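Local coordinates for protein probable glutamine synthetase (Pseudomonas aeruginosa, PDB 4HPP) that is a probable member of the glutamine synthetase family that binds a magnesium ion and glutamic acid in its catalytic domain, at residues Cys107-Leu112 / Gln194-Ala199. Sequence-based numbering, arbitrary orientation.
Sequences CPRSLL and QGVAAA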
ATOM      1  N   CYS A 107      35.375  -2.144 -37.426  1.00 54.96           N
ATOM      2  CA  CYS A 107      34.475  -3.119 -36.766  1.00 52.71           C
ATOM      3  C   CYS A 107      35.209  -4.210 -35.950  1.00 56.56           C
ATOM      4  O   CYS A 107      36.009  -4.998 -36.511  1.00 60.03           O
ATOM      5  CB  CYS A 107      33.534  -3.792 -37.761  1.00 47.20           C
ATOM      6  SG  CYS A 107      32.493  -5.055 -36.958  1.00 53.27           S
ATOM      7  N   PRO A 108      34.888  -4.299 -34.649  1.00 47.60           N
ATOM      8  CA  PRO A 108      35.654  -5.142 -33.750  1.00 47.35           C
ATOM      9  C   PRO A 108      35.261  -6.572 -33.903  1.00 40.80           C
ATOM     10  O   PRO A 108      36.155  -7.400 -33.902  1.00 40.52           O
ATOM     11  CB  PRO A 108      35.346  -4.593 -32.342  1.00 49.16           C
ATOM     12  CG  PRO A 108      34.616  -3.325 -32.586  1.00 55.02           C
ATOM     13  CD  PRO A 108      33.933  -3.467 -33.922  1.00 48.83           C
ATOM     14  N   ARG A 109      33.969  -6.864 -34.084  1.00 47.34           N
ATOM     15  CA  ARG A 109      33.527  -8.257 -34.464  1.00 47.12           C
ATOM     16  C   ARG A 109      34.231  -8.808 -35.728  1.00 46.61           C
ATOM     17  O   ARG A 109      34.853  -9.873 -35.695  1.00 43.82           O
ATOM     18  CB  ARG A 109      31.999  -8.399 -34.592  1.00 45.62           C
ATOM     19  CG  ARG A 109      31.561  -9.774 -34.068  1.00 55.35           C
ATOM     20  CD  ARG A 109      30.082 -10.058 -33.997  1.00 42.67           C
ATOM     21  NE  ARG A 109      29.665 -10.678 -35.237  1.00 52.34           N
ATOM     22  CZ  ARG A 109      29.112 -11.866 -35.322  1.00 46.89           C
ATOM     23  NH1 ARG A 109      28.733 -12.281 -36.490  1.00 57.85           N
ATOM     24  NH2 ARG A 109      28.916 -12.608 -34.252  1.00 48.14           N
ATOM     25  N   SER A 110      34.207  -8.019 -36.803  1.00 50.59           N
ATOM     26  CA  SER A 110      34.912  -8.331 -38.062  1.00 49.10           C
ATOM     27  C   SER A 110      36.403  -8.633 -37.862  1.00 52.74           C
ATOM     28  O   SER A 110      36.862  -9.711 -38.283  1.00 57.23           O
ATOM     29  CB  SER A 110      34.729  -7.184 -39.084  1.00 54.66           C
ATOM     30  OG  SER A 110      33.437  -7.219 -39.692  1.00 59.07           O
ATOM     31  N   LEU A 111      37.154  -7.700 -37.240  1.00 51.31           N
ATOM     32  CA  LEU A 111      38.563  -7.942 -36.878  1.00 46.71           C
ATOM     33  C   LEU A 111      38.709  -9.298 -36.177  1.00 53.74           C
ATOM     34  O   LEU A 111      39.541 -10.115 -36.592  1.00 50.70           O
ATOM     35  CB  LEU A 111      39.101  -6.863 -35.956  1.00 44.48           C
ATOM     36  CG  LEU A 111      40.319  -7.260 -35.111  1.00 44.80           C
ATOM     37  CD1 LEU A 111      41.467  -7.639 -36.032  1.00 45.69           C
ATOM     38  CD2 LEU A 111      40.744  -6.149 -34.161  1.00 37.95           C
ATOM     39  N   LEU A 112      37.899  -9.580 -35.142  1.00 52.62           N
ATOM     40  CA  LEU A 112      38.075 -10.888 -34.502  1.00 53.00           C
ATOM     41  C   LEU A 112      37.780 -12.044 -35.472  1.00 52.64           C
ATOM     42  O   LEU A 112      38.508 -13.037 -35.473  1.00 52.42           O
ATOM     43  CB  LEU A 112      37.334 -11.056 -33.163  1.00 55.58           C
ATOM     44  CG  LEU A 112      37.240 -12.508 -32.609  1.00 52.77           C
ATOM     45  CD1 LEU A 112      38.617 -13.075 -32.266  1.00 49.34           C
ATOM     46  CD2 LEU A 112      36.306 -12.592 -31.423  1.00 48.20           C
ATOM     47  N   GLN A 194      33.504 -21.722 -29.916  1.00 48.84           N
ATOM     48  CA  GLN A 194      34.612 -21.611 -30.848  1.00 53.33           C
ATOM     49  C   GLN A 194      34.635 -20.268 -31.540  1.00 50.04           C
ATOM     50  O   GLN A 194      33.632 -19.794 -31.948  1.00 57.76           O
ATOM     51  CB  GLN A 194      34.571 -22.737 -31.855  1.00 61.05           C
ATOM     52  CG  GLN A 194      35.861 -22.886 -32.661  1.00 73.81           C
ATOM     53  CD  GLN A 194      35.739 -23.934 -33.771  1.00 75.61           C
ATOM     54  OE1 GLN A 194      36.662 -24.142 -34.569  1.00 78.14           O
ATOM     55  NE2 GLN A 194      34.595 -24.584 -33.830  1.00 67.10           N
ATOM     56  N   GLY A 195      35.774 -19.615 -31.613  1.00 51.17           N
ATOM     57  CA  GLY A 195      35.854 -18.398 -32.373  1.00 45.62           C
ATOM     58  C   GLY A 195      34.990 -17.250 -31.872  1.00 52.13           C
ATOM     59  O   GLY A 195      35.067 -16.851 -30.694  1.00 48.28           O
ATOM     60  N   VAL A 196      34.190 -16.711 -32.799  1.00 51.23           N
ATOM     61  CA  VAL A 196      33.521 -15.424 -32.659  1.00 49.94           C
ATOM     62  C   VAL A 196      32.433 -15.636 -31.627  1.00 58.55           C
ATOM     63  O   VAL A 196      32.213 -14.787 -30.718  1.00 61.59           O
ATOM     64  CB  VAL A 196      32.919 -14.939 -33.997  1.00 49.65           C
ATOM     65  CG1 VAL A 196      32.112 -13.665 -33.817  1.00 52.62           C
ATOM     66  CG2 VAL A 196      34.005 -14.673 -35.045  1.00 50.51           C
ATOM     67  N   ALA A 197      31.796 -16.798 -31.737  1.00 50.77           N
ATOM     68  CA  ALA A 197      30.737 -17.179 -30.819  1.00 52.06           C
ATOM     69  C   ALA A 197      31.222 -17.026 -29.359  1.00 52.48           C
ATOM     70  O   ALA A 197      30.447 -16.629 -28.492  1.00 62.53           O
ATOM     71  CB  ALA A 197      30.202 -18.593 -31.122  1.00 36.96           C
ATOM     72  N   ALA A 198      32.509 -17.269 -29.099  1.00 53.21           N
ATOM     73  CA  ALA A 198      33.061 -17.148 -27.734  1.00 51.89           C
ATOM     74  C   ALA A 198      32.960 -15.696 -27.222  1.00 46.08           C
ATOM     75  O   ALA A 198      32.404 -15.481 -26.146  1.00 49.93           O
ATOM     76  CB  ALA A 198      34.492 -17.690 -27.655  1.00 53.04           C
ATOM     77  N   ALA A 199      33.400 -14.719 -28.021  1.00 37.86           N
ATOM     78  CA  ALA A 199      33.146 -13.287 -27.713  1.00 45.36           C
ATOM     79  C   ALA A 199      31.654 -12.860 -27.696  1.00 45.44           C
ATOM     80  O   ALA A 199      31.237 -12.077 -26.820  1.00 45.39           O
ATOM     81  CB  ALA A 199      33.949 -12.383 -28.624  1.00 42.96           C
TER
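Val-196, Leu-112 and Arg-109 bury most of the surface where the first turns of two helices meet, and no hydrogen bond passes between the segments. The methyl CG1 of Val-196 lies over one face of the Arg-109 guanidinium, 3.4 Å from NH2 and close to CZ, and also touches the aliphatic part at CG. The arginine chain, bent at CG-CD (chi3 92°), crosses the valine side chain at about a right angle. Its N-H groups are used by other residues: NH2 forms a salt bridge with Asp-200, one residue beyond 194-199, NH1 another with Asp-71, and NE a hydrogen bond to Asn-95. The two carboxylates probably offset the charge of this buried guanidinium, and the three partners together hold its orientation. Arg-109 thus ties the starts of both helices, in a glutamine synthetase-type catalytic domain, to the sheet containing strands 66-78 and 89-97. Beside it, Leu-112 points at the other helix; with CG anti to the backbone N (chi1 167°), its CD2 reaches Ala-199 CB at 3.7 Å and Val-196 CA at 4.2 Å. Cys-107 N-caps its helix, SG accepting from Ser-110 N at 3.4 Å. Helix 342-358 borders the contact, His-343 touching Arg-109 and Ala-199, and Ala-347 touching Leu-112; strand 89-97 adjoins helix 108-121, while strand 124-137 lies against helix 196-216 through Ala-128 and Ala-198.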